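Local coordinates for D-glyceraldehyde dehydrogenase (NADP(+)) (Thermoplasma acidophilum, PDB 5IZD), which oxidises D-glyceraldehyde to (R)-glycerate with NADP+ in the non-phosphorylated Entner-Doudoroff pathway, working as a homotetramer built from two dimers, at residues A144-N149 against A156-P161; A152-R157 against I245-G250; P253-K258 against E426-G431; E397-A402 against P418-E423. One frame throughout, in Å; residues are numbered along the deposited sequence.

Contact 1 of 4, residues A144-N149 against A156-P161. With NAP (NADP nicotinamide-adenine-dinucleotide phosphate), chain I.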
# COMPACT_ATOMS: atom_id res chain seq x y z
N ALA A 144 -8.04 26.85 -2.23
CA ALA A 144 -6.72 26.80 -2.83
C ALA A 144 -6.15 28.20 -2.95
O ALA A 144 -6.79 29.08 -3.55
CB ALA A 144 -6.76 26.15 -4.19
N LEU A 145 -5.00 28.42 -2.29
CA LEU A 145 -4.37 29.73 -2.19
C LEU A 145 -3.02 29.59 -2.86
O LEU A 145 -2.12 28.88 -2.35
CB LEU A 145 -4.22 30.19 -0.74
CG LEU A 145 -5.50 30.35 0.04
CD1 LEU A 145 -5.17 30.41 1.52
CD2 LEU A 145 -6.31 31.52 -0.38
N THR A 146 -2.85 30.24 -4.01
CA THR A 146 -1.64 30.03 -4.83
C THR A 146 -0.71 31.23 -4.79
O THR A 146 -1.16 32.40 -4.62
CB THR A 146 -1.94 29.60 -6.30
OG1 THR A 146 -2.84 30.50 -6.92
CG2 THR A 146 -2.57 28.24 -6.28
N PRO A 147 0.61 30.96 -4.88
CA PRO A 147 1.60 32.05 -4.92
C PRO A 147 1.90 32.61 -6.34
O PRO A 147 1.36 32.15 -7.35
CB PRO A 147 2.83 31.39 -4.35
CG PRO A 147 2.74 30.01 -4.88
CD PRO A 147 1.27 29.65 -4.98
N TRP A 148 2.76 33.62 -6.41
CA TRP A 148 3.04 34.30 -7.68
C TRP A 148 4.22 33.66 -8.42
O TRP A 148 4.38 33.90 -9.65
CB TRP A 148 3.35 35.81 -7.48
CG TRP A 148 4.32 36.09 -6.35
CD1 TRP A 148 4.01 36.40 -5.08
CD2 TRP A 148 5.75 35.98 -6.41
NE1 TRP A 148 5.15 36.54 -4.33
CE2 TRP A 148 6.23 36.27 -5.13
CE3 TRP A 148 6.65 35.70 -7.42
CZ2 TRP A 148 7.63 36.26 -4.83
CZ3 TRP A 148 8.02 35.66 -7.12
CH2 TRP A 148 8.50 35.97 -5.84
N ASN A 149 5.05 32.89 -7.72
CA ASN A 149 6.31 32.49 -8.29
C ASN A 149 6.20 31.44 -9.40
O ASN A 149 6.92 31.53 -10.40
CB ASN A 149 7.31 32.15 -7.20
CG ASN A 149 6.95 30.84 -6.45
OD1 ASN A 149 5.78 30.46 -6.31
ND2 ASN A 149 7.99 30.13 -6.00
N ALA A 156 -2.39 24.28 -11.34
CA ALA A 156 -2.48 22.88 -11.74
C ALA A 156 -2.22 21.89 -10.55
O ALA A 156 -2.93 20.93 -10.39
CB ALA A 156 -1.50 22.56 -12.87
N ARG A 157 -1.19 22.15 -9.76
CA ARG A 157 -0.82 21.27 -8.64
C ARG A 157 -1.93 21.06 -7.61
O ARG A 157 -2.03 19.99 -7.07
CB ARG A 157 0.41 21.81 -7.93
CG ARG A 157 0.69 21.14 -6.58
CD ARG A 157 1.97 21.68 -6.01
NE ARG A 157 3.10 21.17 -6.74
CZ ARG A 157 4.34 21.62 -6.60
NH1 ARG A 157 4.63 22.61 -5.74
NH2 ARG A 157 5.31 21.07 -7.33
N LYS A 158 -2.70 22.09 -7.33
CA LYS A 158 -3.78 22.09 -6.38
C LYS A 158 -5.15 21.70 -6.96
O LYS A 158 -5.86 20.89 -6.34
CB LYS A 158 -3.84 23.48 -5.72
CG LYS A 158 -2.54 23.72 -4.95
CD LYS A 158 -2.55 24.97 -4.13
CE LYS A 158 -1.16 25.33 -3.65
NZ LYS A 158 -0.66 24.35 -2.67
N LEU A 159 -5.51 22.21 -8.13
CA LEU A 159 -6.83 21.91 -8.73
C LEU A 159 -6.94 20.47 -9.21
O LEU A 159 -7.94 19.83 -8.97
CB LEU A 159 -7.22 22.83 -9.91
CG LEU A 159 -7.39 24.33 -9.73
CD1 LEU A 159 -7.74 24.93 -11.06
CD2 LEU A 159 -8.45 24.71 -8.75
N ALA A 160 -5.94 19.96 -9.90
CA ALA A 160 -6.07 18.58 -10.44
C ALA A 160 -6.37 17.52 -9.38
O ALA A 160 -7.37 16.81 -9.51
CB ALA A 160 -4.92 18.17 -11.33
N PRO A 161 -5.56 17.47 -8.29
CA PRO A 161 -5.85 16.39 -7.33
C PRO A 161 -7.11 16.67 -6.52
O PRO A 161 -7.80 15.72 -6.12
CB PRO A 161 -4.64 16.39 -6.39
CG PRO A 161 -3.99 17.74 -6.56
CD PRO A 161 -4.28 18.13 -7.97
PA NAP I . 2.13 35.02 0.42
O1A NAP I . 1.75 36.29 1.12
O2A NAP I . 2.46 33.81 1.27
O5B NAP I . 0.95 34.65 -0.64
C5B NAP I . 0.50 33.31 -0.95
C4B NAP I . -1.03 33.28 -1.15
O4B NAP I . -1.68 33.50 0.12
C3B NAP I . -1.54 34.41 -2.07
O3B NAP I . -2.70 33.94 -2.79
C2B NAP I . -1.92 35.49 -1.09
O2B NAP I . -2.78 36.48 -1.64
C1B NAP I . -2.55 34.67 0.01
N9A NAP I . -2.67 35.35 1.31
C8A NAP I . -1.98 36.42 1.78
N7A NAP I . -2.37 36.76 2.99
C5A NAP I . -3.36 35.82 3.31
C6A NAP I . -4.14 35.64 4.45
N6A NAP I . -4.05 36.41 5.54
N1A NAP I . -5.03 34.62 4.45
C2A NAP I . -5.14 33.85 3.36
N3A NAP I . -4.44 33.96 2.22
C4A NAP I . -3.55 34.98 2.28
O3 NAP I . 3.37 35.36 -0.51
PN NAP I . 4.16 36.74 -0.75
O1N NAP I . 3.24 37.76 -1.41
O2N NAP I . 5.41 36.47 -1.56
O5D NAP I . 4.54 37.22 0.67
P2B NAP I . -2.15 37.98 -1.98
O1X NAP I . -3.34 38.83 -2.46
O2X NAP I . -1.18 37.83 -3.06
O3X NAP I . -1.56 38.58 -0.75
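Lys158 lies with its aliphatic chain against Ala144, Leu145 and Thr146, and it has the most surface buried by the contact, 72 Å² against 33 Å² for Ala144. The packing starts at the root of the side chain, where Lys158 CB stands 4.2 Å from Ala144 CB. Farther out, Lys158 CD comes within 3.9 Å of Thr146 CG2, the two side chains running alongside in opposing senses. Lys158 CE ends 3.9 Å from Leu145 O, a van der Waals approach and no hydrogen bond. The chain runs nearly straight as far as CE and turns only at the last torsion (chi4 -68°), which swings NZ toward Glu458, its salt-bridge partner, and the hydroxyls of Thr222 and Thr224.

Leu145 and the loop that follows the strand meet the cofactor. Leu145, whose CB points away from the helix, sets CD1 3.7 Å from N3A of the NADP adenine. Thr146 O accepts a hydrogen bond from the ribose O3B at 2.8 Å, and Trp148 NE1 donates one to the pyrophosphate O2N at 2.8 Å with an N-H...O angle of 154°. Strand 130-145 and helix 153-164 open a beta-alpha-beta unit of the Rossmann-like cofactor domain. The chemistry implies a division of labour: apolar methylenes join helix to strand, while the backbone carbonyl and the indole N-H contribute two of the hydrogen bonds to NADP.

Contact 2 of 4, residues A152-R157 against I245-G250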
# COMPACT_ATOMS: atom_id res chain seq x y z
N ALA A 152 1.19 29.32 -12.70
CA ALA A 152 0.38 28.39 -13.49
C ALA A 152 0.59 26.97 -12.92
O ALA A 152 -0.37 26.24 -12.69
CB ALA A 152 0.76 28.44 -14.95
N GLY A 153 1.86 26.61 -12.69
CA GLY A 153 2.24 25.29 -12.02
C GLY A 153 1.50 25.03 -10.72
O GLY A 153 1.03 23.91 -10.45
N MET A 154 1.37 26.07 -9.90
CA MET A 154 0.78 25.90 -8.56
C MET A 154 -0.73 25.74 -8.63
O MET A 154 -1.35 25.10 -7.77
CB MET A 154 1.17 27.04 -7.63
CG MET A 154 2.65 27.09 -7.31
SD MET A 154 3.03 25.79 -6.10
CE MET A 154 4.76 26.31 -5.87
N VAL A 155 -1.34 26.34 -9.65
CA VAL A 155 -2.75 26.17 -9.86
C VAL A 155 -3.05 24.75 -10.29
O VAL A 155 -3.89 24.12 -9.71
CB VAL A 155 -3.29 27.20 -10.87
CG1 VAL A 155 -4.68 26.86 -11.33
CG2 VAL A 155 -3.15 28.59 -10.26
N ALA A 156 -2.39 24.28 -11.34
CA ALA A 156 -2.48 22.88 -11.74
C ALA A 156 -2.22 21.89 -10.55
O ALA A 156 -2.93 20.93 -10.39
CB ALA A 156 -1.50 22.56 -12.87
N ARG A 157 -1.19 22.15 -9.76
CA ARG A 157 -0.82 21.27 -8.64
C ARG A 157 -1.93 21.06 -7.61
O ARG A 157 -2.03 19.99 -7.07
CB ARG A 157 0.41 21.81 -7.93
CG ARG A 157 0.69 21.14 -6.58
CD ARG A 157 1.97 21.68 -6.01
NE ARG A 157 3.10 21.17 -6.74
CZ ARG A 157 4.34 21.62 -6.60
NH1 ARG A 157 4.63 22.61 -5.74
NH2 ARG A 157 5.31 21.07 -7.33
N ILE A 245 -2.79 21.82 4.01
CA ILE A 245 -1.67 21.43 3.15
C ILE A 245 -0.98 22.74 2.85
O ILE A 245 -1.59 23.60 2.14
CB ILE A 245 -2.10 20.76 1.84
CG1 ILE A 245 -2.97 19.50 2.05
CG2 ILE A 245 -0.85 20.45 0.99
CD1 ILE A 245 -3.68 19.02 0.77
N LEU A 246 0.18 22.96 3.47
CA LEU A 246 0.90 24.24 3.43
C LEU A 246 2.33 23.95 3.06
O LEU A 246 3.01 23.11 3.73
CB LEU A 246 0.96 24.93 4.80
CG LEU A 246 -0.35 25.17 5.54
CD1 LEU A 246 -0.07 25.77 6.91
CD2 LEU A 246 -1.27 26.02 4.71
N GLU A 247 2.82 24.70 2.08
CA GLU A 247 4.20 24.66 1.70
C GLU A 247 4.79 26.07 1.69
O GLU A 247 4.30 26.93 0.95
CB GLU A 247 4.32 23.99 0.33
CG GLU A 247 5.78 23.63 0.01
CD GLU A 247 6.47 24.55 -0.97
OE1 GLU A 247 7.19 25.48 -0.54
OE2 GLU A 247 6.29 24.33 -2.21
N LEU A 248 5.80 26.30 2.56
CA LEU A 248 6.18 27.61 3.03
C LEU A 248 7.63 27.99 2.64
O LEU A 248 8.26 28.79 3.32
CB LEU A 248 5.92 27.78 4.52
CG LEU A 248 4.51 27.41 4.95
CD1 LEU A 248 4.33 27.54 6.47
CD2 LEU A 248 3.48 28.25 4.24
N GLY A 249 8.16 27.33 1.60
CA GLY A 249 9.48 27.71 1.07
C GLY A 249 10.57 27.08 1.94
O GLY A 249 10.27 26.11 2.67
N GLY A 250 11.80 27.62 1.89
CA GLY A 250 12.94 26.96 2.50
C GLY A 250 14.24 27.69 2.45
O GLY A 250 14.29 28.85 2.07
O HOH W 1 3.72 23.70 -3.57
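Arg157 and Glu247 are directed toward each other by extended first torsions: in each, CG lies opposite the backbone N (chi1 167° and -166°), which sends both side chains into the gap between helix and strand. Arg157 then bends at its third torsion and Glu247 at its second, and NH1 and OE2 finish 4.3 Å apart, beyond a salt bridge. A water closes the gap. It lies in the plane of the guanidinium at its edge, accepts from Arg157 NH1 at 2.6 Å, and donates to Glu247 OE2 at 3.0 Å. Direct contact is slight, with 45 Å² buried in all; Met154 adds its methyl, CE standing 4.4 Å from Glu247 OE2.

The second carboxylate oxygen is tied to its own segment. Gly249 N donates to Glu247 OE1 at 3.0 Å, with an N-H...O angle of 148°, and meets that oxygen nearly along the C-O bond, so each carboxylate oxygen has a hydrogen-bonding partner, Gly249 N for OE1 and the water for OE2. Glu247 is the predicted proton acceptor, and its OE2 also has a weak hydrogen bond with His447. Arg157 probably takes part in binding substrate and cofactor, as in related enzymes; its NH2 forms a salt bridge with Glu441.

Helix 153-164 supplies Met154 and Arg157 from its first turns, and its Ala156 packs on Val104 and Ile108 of helix 94-112. Glu247 stands at the end of strand 243-247, which pairs in parallel with strand 220-224; Thr224 of that neighbour touches both Met154 and Glu247.

Contact 3 of 4, residues P253-K258 against E426-G431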
# COMPACT_ATOMS: atom_id res chain seq x y z
N PRO A 253 20.40 24.15 1.65
CA PRO A 253 21.84 24.10 1.52
C PRO A 253 22.28 23.39 0.24
O PRO A 253 21.72 22.35 -0.12
CB PRO A 253 22.28 23.29 2.76
CG PRO A 253 21.17 22.31 2.99
CD PRO A 253 19.89 23.05 2.49
N PHE A 254 23.32 23.93 -0.38
CA PHE A 254 23.96 23.37 -1.56
C PHE A 254 25.38 22.91 -1.17
O PHE A 254 26.29 23.74 -0.96
CB PHE A 254 24.01 24.44 -2.64
CG PHE A 254 24.23 23.90 -4.03
CD1 PHE A 254 25.49 23.51 -4.44
CD2 PHE A 254 23.17 23.76 -4.91
CE1 PHE A 254 25.70 23.01 -5.71
CE2 PHE A 254 23.37 23.23 -6.17
CZ PHE A 254 24.63 22.86 -6.58
N MET A 255 25.59 21.59 -1.15
CA MET A 255 26.79 21.01 -0.56
C MET A 255 27.64 20.33 -1.64
O MET A 255 27.16 19.46 -2.35
CB MET A 255 26.36 19.98 0.52
CG MET A 255 25.69 20.63 1.72
SD MET A 255 24.75 19.47 2.76
CE MET A 255 23.31 19.22 1.72
N VAL A 256 28.91 20.70 -1.75
CA VAL A 256 29.80 20.21 -2.78
C VAL A 256 31.01 19.63 -2.06
O VAL A 256 31.88 20.35 -1.56
CB VAL A 256 30.21 21.34 -3.74
CG1 VAL A 256 31.10 20.81 -4.87
CG2 VAL A 256 28.94 22.05 -4.32
N TRP A 257 31.05 18.31 -2.01
CA TRP A 257 32.14 17.61 -1.32
C TRP A 257 33.40 17.67 -2.22
O TRP A 257 33.30 18.05 -3.39
CB TRP A 257 31.71 16.19 -0.96
CG TRP A 257 32.65 15.55 -0.03
CD1 TRP A 257 33.43 14.44 -0.28
CD2 TRP A 257 32.96 15.95 1.32
NE1 TRP A 257 34.20 14.15 0.81
CE2 TRP A 257 33.92 15.04 1.81
CE3 TRP A 257 32.50 16.97 2.16
CZ2 TRP A 257 34.45 15.13 3.11
CZ3 TRP A 257 33.03 17.09 3.42
CH2 TRP A 257 34.00 16.16 3.90
N LYS A 258 34.57 17.40 -1.64
CA LYS A 258 35.85 17.47 -2.37
C LYS A 258 35.93 16.58 -3.59
O LYS A 258 36.67 16.89 -4.48
CB LYS A 258 37.07 17.14 -1.47
CG LYS A 258 37.02 15.83 -0.76
CD LYS A 258 38.38 15.44 -0.10
CE LYS A 258 38.07 14.42 0.96
NZ LYS A 258 39.21 14.03 1.82
N GLU A 426 19.57 9.89 5.31
CA GLU A 426 18.93 9.97 6.64
C GLU A 426 19.41 11.15 7.48
O GLU A 426 18.59 11.74 8.21
CB GLU A 426 19.10 8.64 7.44
CG GLU A 426 18.04 7.63 7.01
CD GLU A 426 17.83 6.41 7.94
OE1 GLU A 426 18.62 5.42 7.92
OE2 GLU A 426 16.80 6.40 8.66
N ARG A 427 20.69 11.50 7.40
CA ARG A 427 21.24 12.49 8.31
C ARG A 427 20.90 13.97 7.86
O ARG A 427 20.91 14.88 8.70
CB ARG A 427 22.74 12.26 8.51
CG ARG A 427 23.11 10.98 9.30
CD ARG A 427 23.10 11.27 10.80
NE ARG A 427 22.99 10.11 11.69
CZ ARG A 427 23.40 10.10 12.96
NH1 ARG A 427 23.98 11.15 13.50
NH2 ARG A 427 23.22 9.01 13.70
N ILE A 428 20.57 14.16 6.57
CA ILE A 428 20.13 15.49 6.04
C ILE A 428 18.64 15.55 6.22
O ILE A 428 17.87 14.90 5.48
CB ILE A 428 20.50 15.74 4.54
CG1 ILE A 428 22.02 15.72 4.32
CG2 ILE A 428 19.90 17.04 4.02
CD1 ILE A 428 22.71 16.96 4.81
N ARG A 429 18.24 16.34 7.21
CA ARG A 429 16.87 16.30 7.67
C ARG A 429 16.10 17.32 6.90
O ARG A 429 15.63 18.32 7.47
CB ARG A 429 16.82 16.57 9.16
CG ARG A 429 17.47 15.47 9.99
CD ARG A 429 16.53 14.30 10.21
NE ARG A 429 15.45 14.64 11.11
CZ ARG A 429 14.41 13.84 11.36
NH1 ARG A 429 14.30 12.66 10.79
NH2 ARG A 429 13.45 14.24 12.19
N PHE A 430 16.00 17.07 5.58
CA PHE A 430 15.29 17.95 4.64
C PHE A 430 14.32 17.06 3.88
O PHE A 430 14.58 15.86 3.73
CB PHE A 430 16.25 18.66 3.69
CG PHE A 430 16.85 19.87 4.31
CD1 PHE A 430 17.82 19.75 5.30
CD2 PHE A 430 16.39 21.14 3.98
CE1 PHE A 430 18.33 20.86 5.95
CE2 PHE A 430 16.89 22.26 4.62
CZ PHE A 430 17.87 22.12 5.61
N GLY A 431 13.23 17.65 3.43
CA GLY A 431 12.19 16.90 2.69
C GLY A 431 12.65 16.42 1.33
O GLY A 431 12.23 15.34 0.89
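Pro253 and Phe430 make the CH-pi interaction, the proline ring meeting a face of the phenyl group. Pro253 CD lies 4.1 Å from the ring centroid and 26° off the ring normal, evidence for an approach over the face. It is displaced toward the rim, with CE2 and CZ of Phe430 each 3.8 Å from Pro253 CD. Phe430 has its CG opposite the carbonyl carbon (chi1 -82°), which carries the ring toward the strand. Arg451 makes a cation-pi interaction with the same ring.

The remaining contact is between aliphatic groups. Met255 and Ile428 reach toward each other tip to tip, Met255 SD lying 3.8 Å from Ile428 CD1. The methionine chain is bent at its last torsion (chi3 -75°), and this places the methyl CE 3.9 Å from Ile428 CD1, so one methyl meets both sulfur and terminal carbon. No hydrogen bond crosses between the segments; 150 Å² is buried, and the contacts across it are apolar.

Backbone geometry is consistent with the placing of the two apolar residues of 426-431. Ile428 is the first residue to leave helical angles after helix 418-427, and Arg429 centres an inverse gamma turn, with Ile428 and Phe430 both directing CB toward the strand. Pro253 and Met255, alternate residues of strand 252-256, present the same face. Gly431 bonds by its backbone to a neighbouring subunit. Such packing of the chain leaving helix 418-427 on strand 252-256 of the mostly parallel sheet, before strand 432-435, outermost within this chain, belongs to the alpha/beta catalytic domain of aldehyde dehydrogenases.

Contact 4 of 4, residues E397-A402 against P418-E423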
# COMPACT_ATOMS: atom_id res chain seq x y z
N GLU A 397 30.35 17.81 10.10
CA GLU A 397 30.23 19.28 10.11
C GLU A 397 29.19 19.70 9.03
O GLU A 397 28.28 20.46 9.34
CB GLU A 397 31.61 19.94 9.92
CG GLU A 397 31.53 21.44 9.63
CD GLU A 397 32.75 22.04 8.93
OE1 GLU A 397 33.02 23.23 9.22
OE2 GLU A 397 33.38 21.36 8.07
N MET A 398 29.33 19.15 7.82
CA MET A 398 28.43 19.36 6.69
C MET A 398 26.97 19.08 7.08
O MET A 398 26.11 19.99 6.91
CB MET A 398 28.85 18.52 5.49
CG MET A 398 28.07 18.81 4.21
SD MET A 398 28.56 17.80 2.80
CE MET A 398 27.61 16.31 3.09
N TYR A 399 26.71 17.92 7.69
CA TYR A 399 25.37 17.59 8.13
C TYR A 399 24.83 18.58 9.13
O TYR A 399 23.66 19.00 9.04
CB TYR A 399 25.28 16.20 8.81
CG TYR A 399 25.62 14.98 7.97
CD1 TYR A 399 25.47 14.99 6.61
CD2 TYR A 399 26.13 13.80 8.58
CE1 TYR A 399 25.78 13.90 5.85
CE2 TYR A 399 26.44 12.68 7.82
CZ TYR A 399 26.24 12.74 6.43
OH TYR A 399 26.53 11.70 5.60
N ASP A 400 25.67 18.93 10.11
CA ASP A 400 25.24 19.83 11.20
C ASP A 400 24.92 21.26 10.71
O ASP A 400 23.98 21.87 11.17
CB ASP A 400 26.29 19.93 12.32
CG ASP A 400 26.38 18.67 13.16
OD1 ASP A 400 25.46 17.83 13.13
OD2 ASP A 400 27.38 18.54 13.89
N LEU A 401 25.75 21.76 9.81
CA LEU A 401 25.55 23.07 9.23
C LEU A 401 24.23 23.11 8.40
O LEU A 401 23.45 24.09 8.50
CB LEU A 401 26.74 23.50 8.39
CG LEU A 401 28.01 23.78 9.19
CD1 LEU A 401 29.13 23.95 8.19
CD2 LEU A 401 28.00 25.01 10.09
N ALA A 402 24.03 22.09 7.58
CA ALA A 402 22.84 21.91 6.79
C ALA A 402 21.58 21.88 7.64
O ALA A 402 20.58 22.57 7.31
CB ALA A 402 22.94 20.67 5.93
N PRO A 418 29.81 6.82 -2.04
CA PRO A 418 28.53 6.18 -1.80
C PRO A 418 28.14 6.20 -0.35
O PRO A 418 26.97 6.26 -0.04
CB PRO A 418 28.75 4.75 -2.30
CG PRO A 418 30.25 4.56 -2.24
CD PRO A 418 30.76 5.89 -2.67
N ASN A 419 29.11 6.19 0.54
CA ASN A 419 28.82 6.21 1.97
C ASN A 419 28.25 7.52 2.42
O ASN A 419 27.39 7.53 3.28
CB ASN A 419 30.05 5.83 2.75
CG ASN A 419 30.51 4.42 2.43
OD1 ASN A 419 29.71 3.55 2.04
ND2 ASN A 419 31.79 4.20 2.53
N ILE A 420 28.68 8.60 1.81
CA ILE A 420 28.11 9.91 2.11
C ILE A 420 26.69 9.99 1.57
O ILE A 420 25.82 10.41 2.30
CB ILE A 420 28.96 11.05 1.56
CG1 ILE A 420 30.34 11.01 2.24
CG2 ILE A 420 28.27 12.38 1.80
CD1 ILE A 420 31.29 12.08 1.69
N ILE A 421 26.46 9.53 0.33
CA ILE A 421 25.14 9.55 -0.28
C ILE A 421 24.05 8.77 0.53
O ILE A 421 22.99 9.31 0.84
CB ILE A 421 25.15 9.03 -1.75
CG1 ILE A 421 25.90 9.99 -2.70
CG2 ILE A 421 23.72 8.84 -2.27
CD1 ILE A 421 26.37 9.35 -4.00
N PHE A 422 24.32 7.51 0.83
CA PHE A 422 23.37 6.71 1.62
C PHE A 422 23.20 7.22 3.05
O PHE A 422 22.11 7.22 3.61
CB PHE A 422 23.79 5.23 1.62
CG PHE A 422 23.64 4.56 0.28
CD1 PHE A 422 22.37 4.32 -0.25
CD2 PHE A 422 24.73 4.18 -0.45
CE1 PHE A 422 22.21 3.69 -1.49
CE2 PHE A 422 24.57 3.55 -1.67
CZ PHE A 422 23.31 3.30 -2.19
N GLU A 423 24.28 7.67 3.66
CA GLU A 423 24.19 8.20 5.01
C GLU A 423 23.43 9.55 5.06
O GLU A 423 22.59 9.73 5.94
CB GLU A 423 25.60 8.33 5.63
CG GLU A 423 25.56 8.84 7.08
CD GLU A 423 26.90 8.93 7.73
OE1 GLU A 423 27.04 8.08 8.63
OE2 GLU A 423 27.77 9.77 7.34
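Tyr399 OH donates a hydrogen bond to Glu423 OE2 at 2.9 Å, the polar link between two helices of the alpha/beta catalytic domain, one before and one after strand 410-414. Helices 395-403 and 418-427 run in roughly the same direction: the axes of the two short segments make an angle of 30° and come no closer than 12.7 Å. Long side chains therefore have to bridge the space.

The tyrosine does most of this, with 75 Å² buried. The carboxylate oxygen Glu423 OE2 lies in the plane of the ring, at its edge, and is 3.2 Å from Tyr399 CE2. The ring and carboxylate planes stand 79° apart, and the hydroxyl uses the anti lone pair of OE2, the one directed away from OE1. Glu423 has CG anti to the backbone N and its chain extended to CD, so its carboxylate arrives across the end of the phenol and its CG lies 3.4 Å from Tyr399 OH. The other oxygen, OE1, accepts a hydrogen bond from His129 of a neighbouring subunit, so that the carboxylate ties the helix pair to the tetramer interface; Phe422 meets its counterpart in another subunit.

Beside the phenol lies a smaller apolar contact. Ile420 CG2 is approached by both Tyr399 OH and Met398 CE, and the methionine side chain crosses that of Ile420 at about a right angle. Met398 is extended up to its sulfur and bends only at the last torsion, which leaves the methyl CE 4.2 Å from Ile420 CG2.

The four contacts form two pairs. Contacts 1 and 2 have centres 6 Å apart and share Ala156 and Arg157 of helix 153-164: contact 1 touches NADP directly, whereas contact 2 holds the water-bridged Arg157 and Glu247 of the active site. Met154 of contact 2 touches contact 1, its CB lying 3.7 Å from Pro147 CD, and its side chain is about 9 Å from NADP. Contacts 3 and 4, also 6 Å apart between centres, share helix 418-427 and meet where Met255 SD lies 3.7 Å from Met398 CG. Contacts 2 and 3 are 23 Å apart between centres, yet strands 243-247 and 252-256 are consecutive, and the side chain of Phe430 lies about 11 Å from that of Glu247.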